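Local coordinates for protein predicted sugar phosphatases of the HAD superfamily (Cytophaga hutchinsonii, PDB 2HX1) that probably hydrolyses phosphate esters of sugars or related metabolites as a magnesium-dependent phosphatase of the HAD superfamily, at residues A[5-10]-A[36-41]; A[15-20]-A[40-45]. One frame throughout, in Å; residues are numbered along the deposited sequence.

Interaction 1: residues A[5-10]-A[36-41]; sequences ESFKSL and ENTFDY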
loop_
_atom_site.group_PDB
_atom_site.type_symbol
_atom_site.label_atom_id
_atom_site.label_comp_id
_atom_site.label_asym_id
_atom_site.label_seq_id
_atom_site.Cartn_x
_atom_site.Cartn_y
_atom_site.Cartn_z
ATOM N N GLU A 5 31.992 14.742 4.667
ATOM C CA GLU A 5 33.033 14.718 5.677
ATOM C C GLU A 5 33.843 13.447 5.514
ATOM O O GLU A 5 33.291 12.421 5.077
ATOM C CB GLU A 5 32.390 14.764 7.068
ATOM C CG GLU A 5 31.749 16.108 7.389
ATOM C CD GLU A 5 30.979 16.136 8.707
ATOM O OE1 GLU A 5 31.629 16.287 9.769
ATOM O OE2 GLU A 5 29.724 16.031 8.698
ATOM N N SER A 6 35.142 13.485 5.848
ATOM C CA SER A 6 35.943 12.260 5.796
ATOM C C SER A 6 35.590 11.389 6.974
ATOM O O SER A 6 35.415 11.871 8.079
ATOM C CB SER A 6 37.450 12.512 5.792
ATOM O OG SER A 6 37.929 12.674 7.086
ATOM N N PHE A 7 35.466 10.095 6.722
ATOM C CA PHE A 7 35.124 9.172 7.778
ATOM C C PHE A 7 36.166 9.245 8.897
ATOM O O PHE A 7 35.813 9.376 10.074
ATOM C CB PHE A 7 34.965 7.770 7.201
ATOM C CG PHE A 7 34.494 6.785 8.189
ATOM C CD1 PHE A 7 33.254 6.925 8.777
ATOM C CD2 PHE A 7 35.300 5.728 8.562
ATOM C CE1 PHE A 7 32.803 6.008 9.719
ATOM C CE2 PHE A 7 34.864 4.808 9.494
ATOM C CZ PHE A 7 33.599 4.960 10.077
ATOM N N LYS A 8 37.453 9.242 8.536
ATOM C CA LYS A 8 38.525 9.398 9.523
ATOM C C LYS A 8 38.262 10.564 10.477
ATOM O O LYS A 8 38.404 10.435 11.709
ATOM C CB LYS A 8 39.874 9.605 8.823
ATOM C CG LYS A 8 41.084 9.535 9.764
ATOM C CD LYS A 8 42.411 9.467 9.004
ATOM C CE LYS A 8 43.626 9.633 9.940
ATOM N NZ LYS A 8 44.848 10.151 9.213
ATOM N N SER A 9 37.870 11.702 9.906
ATOM C CA SER A 9 37.691 12.922 10.702
ATOM C C SER A 9 36.559 12.840 11.774
ATOM O O SER A 9 36.523 13.639 12.723
ATOM C CB SER A 9 37.410 14.121 9.801
ATOM O OG SER A 9 36.039 14.139 9.433
ATOM N N LEU A 10 35.618 11.922 11.590
ATOM C CA LEU A 10 34.533 11.737 12.558
ATOM C C LEU A 10 34.945 10.873 13.732
ATOM O O LEU A 10 34.399 11.027 14.814
ATOM C CB LEU A 10 33.267 11.113 11.905
ATOM C CG LEU A 10 32.755 11.693 10.591
ATOM C CD1 LEU A 10 31.641 10.807 10.037
ATOM C CD2 LEU A 10 32.292 13.137 10.763
ATOM N N GLU A 36 40.331 -2.905 4.895
ATOM C CA GLU A 36 41.323 -3.401 5.878
ATOM C C GLU A 36 41.986 -2.288 6.694
ATOM O O GLU A 36 42.158 -2.398 7.902
ATOM C CB GLU A 36 42.417 -4.231 5.183
ATOM C CG GLU A 36 43.078 -3.597 3.916
ATOM C CD GLU A 36 42.490 -4.101 2.604
ATOM O OE1 GLU A 36 41.337 -3.745 2.252
ATOM N N ASN A 37 42.323 -1.188 6.046
ATOM C CA ASN A 37 42.951 -0.070 6.772
ATOM C C ASN A 37 42.021 0.535 7.834
ATOM O O ASN A 37 42.467 0.913 8.935
ATOM C CB ASN A 37 43.471 0.988 5.794
ATOM C CG ASN A 37 44.519 0.410 4.811
ATOM O OD1 ASN A 37 45.430 -0.328 5.216
ATOM N ND2 ASN A 37 44.376 0.725 3.533
ATOM N N THR A 38 40.720 0.584 7.546
ATOM C CA THR A 38 39.769 1.066 8.540
ATOM C C THR A 38 39.890 0.248 9.817
ATOM O O THR A 38 39.904 0.792 10.928
ATOM C CB THR A 38 38.328 1.005 8.050
ATOM O OG1 THR A 38 38.151 1.938 6.980
ATOM C CG2 THR A 38 37.391 1.348 9.170
ATOM N N PHE A 39 40.001 -1.063 9.670
ATOM C CA PHE A 39 40.053 -1.931 10.848
ATOM C C PHE A 39 41.417 -1.880 11.547
ATOM O O PHE A 39 41.504 -1.859 12.766
ATOM C CB PHE A 39 39.594 -3.351 10.463
ATOM C CG PHE A 39 38.130 -3.419 10.191
ATOM C CD1 PHE A 39 37.233 -3.322 11.235
ATOM C CD2 PHE A 39 37.644 -3.476 8.892
ATOM C CE1 PHE A 39 35.862 -3.345 11.004
ATOM C CE2 PHE A 39 36.280 -3.489 8.659
ATOM C CZ PHE A 39 35.396 -3.426 9.716
ATOM N N ASP A 40 42.476 -1.842 10.763
ATOM C CA ASP A 40 43.800 -1.541 11.298
ATOM C C ASP A 40 43.759 -0.222 12.094
ATOM O O ASP A 40 44.253 -0.125 13.224
ATOM C CB ASP A 40 44.790 -1.429 10.144
ATOM C CG ASP A 40 45.060 -2.778 9.475
ATOM O OD1 ASP A 40 44.896 -3.817 10.161
ATOM O OD2 ASP A 40 45.425 -2.800 8.271
ATOM N N TYR A 41 43.125 0.797 11.519
ATOM C CA TYR A 41 43.085 2.104 12.179
ATOM C C TYR A 41 42.397 2.022 13.533
ATOM O O TYR A 41 42.917 2.515 14.534
ATOM C CB TYR A 41 42.388 3.153 11.311
ATOM C CG TYR A 41 42.410 4.553 11.880
ATOM C CD1 TYR A 41 43.550 5.340 11.809
ATOM C CD2 TYR A 41 41.272 5.104 12.480
ATOM C CE1 TYR A 41 43.560 6.651 12.333
ATOM C CE2 TYR A 41 41.275 6.391 12.993
ATOM C CZ TYR A 41 42.421 7.161 12.915
ATOM O OH TYR A 41 42.418 8.442 13.426
#
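Lys8 and Tyr41 meet on the solvent side of this contact, where the aliphatic part of the lysine crosses the end of the phenol at about a right angle. Lys8 CE lies 3.8 Å from Tyr41 CE1, coming in obliquely to the ring, and Lys8 CG is 4.0 Å from Tyr41 OH. Tyr41 reaches this far because its CG is turned anti to the backbone N (chi1 -175°), which carries the ring out from helix 35-44 toward the short helix 7-10. In this HAD-type Rossmann-like domain, both helices lie over the same region of the parallel sheet, Phe7 on strands 16-19 and 228-232, Thr38 on strand 16-19. A serine in place of Tyr41 would probably leave the methylenes of Lys8 without the ring and hydroxyl they pack on and uncover Leu11 and Ile282, which the tyrosine side chain also touches. The inner side is buried: Thr38 CG2 sits at the edge of the Phe7 ring, 4.3 Å from Phe7 CE2. The buried hydroxyl of Thr38 is satisfied by Ala280 O and Ile282 N. Helix 7-10 starts at Ser6, the N-cap, whose OG accepts from Ser9 N at 3.0 Å; in return Ser9 OG bonds to Ser6 O, 2.7 Å away.

Interaction 2: residues A[15-20]-A[40-45]; sequences KCIFFD and DYLKAQ. With MG (magnesium ion), chain E.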
loop_
_atom_site.group_PDB
_atom_site.type_symbol
_atom_site.label_atom_id
_atom_site.label_comp_id
_atom_site.label_asym_id
_atom_site.label_seq_id
_atom_site.Cartn_x
_atom_site.Cartn_y
_atom_site.Cartn_z
ATOM N N LYS A 15 33.056 6.591 20.902
ATOM C CA LYS A 15 33.611 5.507 21.698
ATOM C C LYS A 15 33.389 4.135 21.056
ATOM O O LYS A 15 34.141 3.211 21.318
ATOM C CB LYS A 15 33.032 5.575 23.116
ATOM C CG LYS A 15 33.491 6.840 23.845
ATOM C CD LYS A 15 32.955 6.922 25.268
ATOM C CE LYS A 15 33.185 8.287 25.898
ATOM N NZ LYS A 15 32.308 8.539 27.121
ATOM N N CYS A 16 32.371 4.004 20.201
ATOM C CA CYS A 16 32.180 2.758 19.440
ATOM C C CYS A 16 31.548 3.033 18.101
ATOM O O CYS A 16 30.751 3.965 17.972
ATOM C CB CYS A 16 31.311 1.784 20.217
ATOM S SG CYS A 16 31.314 0.104 19.567
ATOM N N ILE A 17 31.953 2.263 17.090
ATOM C CA ILE A 17 31.341 2.326 15.771
ATOM C C ILE A 17 30.451 1.091 15.594
ATOM O O ILE A 17 30.844 -0.025 15.957
ATOM C CB ILE A 17 32.426 2.385 14.618
ATOM C CG1 ILE A 17 33.558 3.351 14.970
ATOM C CG2 ILE A 17 31.814 2.808 13.282
ATOM C CD1 ILE A 17 33.090 4.807 15.099
ATOM N N PHE A 18 29.243 1.295 15.081
ATOM C CA PHE A 18 28.423 0.205 14.542
ATOM C C PHE A 18 28.446 0.286 13.010
ATOM O O PHE A 18 28.100 1.305 12.446
ATOM C CB PHE A 18 26.949 0.262 15.006
ATOM C CG PHE A 18 26.742 0.169 16.510
ATOM C CD1 PHE A 18 27.753 -0.180 17.380
ATOM C CD2 PHE A 18 25.479 0.379 17.043
ATOM C CE1 PHE A 18 27.521 -0.269 18.749
ATOM C CE2 PHE A 18 25.266 0.317 18.417
ATOM C CZ PHE A 18 26.279 -0.034 19.250
ATOM N N PHE A 19 28.897 -0.795 12.370
ATOM C CA PHE A 19 28.989 -0.875 10.925
ATOM C C PHE A 19 27.886 -1.793 10.382
ATOM O O PHE A 19 27.783 -2.912 10.825
ATOM C CB PHE A 19 30.333 -1.483 10.508
ATOM C CG PHE A 19 31.532 -0.560 10.661
ATOM C CD1 PHE A 19 31.768 0.461 9.760
ATOM C CD2 PHE A 19 32.435 -0.754 11.667
ATOM C CE1 PHE A 19 32.857 1.275 9.880
ATOM C CE2 PHE A 19 33.528 0.072 11.795
ATOM C CZ PHE A 19 33.756 1.053 10.893
ATOM N N ASP A 20 27.050 -1.302 9.464
ATOM C CA ASP A 20 26.337 -2.167 8.534
ATOM C C ASP A 20 27.398 -2.835 7.639
ATOM O O ASP A 20 28.481 -2.266 7.467
ATOM C CB ASP A 20 25.350 -1.342 7.698
ATOM C CG ASP A 20 24.669 -2.150 6.611
ATOM O OD1 ASP A 20 24.236 -3.281 6.877
ATOM O OD2 ASP A 20 24.570 -1.645 5.476
ATOM N N ASP A 40 42.476 -1.842 10.763
ATOM C CA ASP A 40 43.800 -1.541 11.298
ATOM C C ASP A 40 43.759 -0.222 12.094
ATOM O O ASP A 40 44.253 -0.125 13.224
ATOM C CB ASP A 40 44.790 -1.429 10.144
ATOM C CG ASP A 40 45.060 -2.778 9.475
ATOM O OD1 ASP A 40 44.896 -3.817 10.161
ATOM O OD2 ASP A 40 45.425 -2.800 8.271
ATOM N N TYR A 41 43.125 0.797 11.519
ATOM C CA TYR A 41 43.085 2.104 12.179
ATOM C C TYR A 41 42.397 2.022 13.533
ATOM O O TYR A 41 42.917 2.515 14.534
ATOM C CB TYR A 41 42.388 3.153 11.311
ATOM C CG TYR A 41 42.410 4.553 11.880
ATOM C CD1 TYR A 41 43.550 5.340 11.809
ATOM C CD2 TYR A 41 41.272 5.104 12.480
ATOM C CE1 TYR A 41 43.560 6.651 12.333
ATOM C CE2 TYR A 41 41.275 6.391 12.993
ATOM C CZ TYR A 41 42.421 7.161 12.915
ATOM O OH TYR A 41 42.418 8.442 13.426
ATOM N N LEU A 42 41.216 1.409 13.577
ATOM C CA LEU A 42 40.462 1.394 14.827
ATOM C C LEU A 42 41.241 0.634 15.921
ATOM O O LEU A 42 41.219 1.034 17.090
ATOM C CB LEU A 42 39.071 0.784 14.626
ATOM C CG LEU A 42 38.121 1.536 13.692
ATOM C CD1 LEU A 42 36.965 0.639 13.289
ATOM C CD2 LEU A 42 37.638 2.811 14.354
ATOM N N LYS A 43 41.894 -0.464 15.544
ATOM C CA LYS A 43 42.743 -1.206 16.491
ATOM C C LYS A 43 43.842 -0.275 17.036
ATOM O O LYS A 43 43.883 0.029 18.239
ATOM C CB LYS A 43 43.375 -2.437 15.843
ATOM C CG LYS A 43 44.327 -3.195 16.800
ATOM C CD LYS A 43 44.398 -4.683 16.456
ATOM C CE LYS A 43 45.008 -4.929 15.080
ATOM N NZ LYS A 43 44.091 -5.765 14.259
ATOM N N ALA A 44 44.683 0.229 16.143
ATOM C CA ALA A 44 45.747 1.161 16.549
ATOM C C ALA A 44 45.223 2.321 17.418
ATOM O O ALA A 44 45.926 2.809 18.291
ATOM C CB ALA A 44 46.521 1.695 15.314
ATOM N N GLN A 45 43.981 2.753 17.226
ATOM C CA GLN A 45 43.425 3.805 18.064
ATOM C C GLN A 45 42.715 3.244 19.305
ATOM O O GLN A 45 42.180 4.010 20.110
ATOM C CB GLN A 45 42.474 4.671 17.241
ATOM C CG GLN A 45 43.130 5.332 16.003
ATOM C CD GLN A 45 43.835 6.674 16.297
ATOM O OE1 GLN A 45 44.919 6.944 15.779
ATOM N NE2 GLN A 45 43.211 7.510 17.120
HETATM MG MG MG E . 23.786 -1.937 3.698
HETATM O O HOH W 1 23.396 -3.841 4.354
HETATM O O HOH W 2 21.992 -1.270 4.676
HETATM O O HOH W 3 22.999 -2.350 1.909
#
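The central strand of the HAD-type Rossmann-like sheet, 16-19, is packed here against helix 35-44, the helix that precedes the neighbouring parallel strand 48-53. Leu42 makes the contact from the helix, with one methyl for each of two strand residues. Its CD1 lies in the plane of the Phe19 ring at the edge, 3.8 Å from Phe19 CE2 and 4.0 Å from Phe19 CZ, the two side chains approaching from opposite directions. Its CD2 meets Ile17 CG1 at 4.2 Å, a looser, oblique approach. Leu42 CG stands anti to its carbonyl carbon (chi1 -64°), and the fork beyond it spreads the two methyls along the strand. Ile17 and Phe19, two residues apart, point to the same side of the sheet, and Ile17 CG2 lies 3.5 Å above one face of the Phe19 ring, offset toward its rim. Strand 16-19, helix 35-44 and strand 48-53 form a beta-alpha-beta unit, and Asp20, directly after the first strand, stands at the position of the first aspartate of HAD motif I, in this family probably the nucleophile. Asp20 OD2 binds the magnesium ion at 2.0 Å, while OD1 takes a 2.7 Å hydrogen bond from water 1, itself a ligand of the metal. The carboxylate is thus gripped through both oxygens, and Lys204 forms a salt bridge with OD1. Three waters, Phe22 O and Asp233 OD1 complete the coordination. Phe18 points to the other side of the sheet, where it packs against Ala213 of helix 208-218.

In the fold
Both contacts use helix 35-44 and share Asp40 and Tyr41 in their segments, with centres about 8 Å apart. Interaction 2 is buried throughout and wholly apolar where helix meets strand; its polar chemistry lies beyond the ends of the strand, chiefly at the magnesium ion. Interaction 1 is partly buried, with an exposed lysine on its outer side and a small phenylalanine-threonine contact inside. Phe19 joins the two: Phe19 CE1 is 3.8 Å from Phe7 CZ, and Phe19 CZ is 4.0 Å from Thr38 CG2. Helix 7-10 and strand 16-19 follow each other in the chain, and helix 35-44 touches both, one near the surface and one in the sheet.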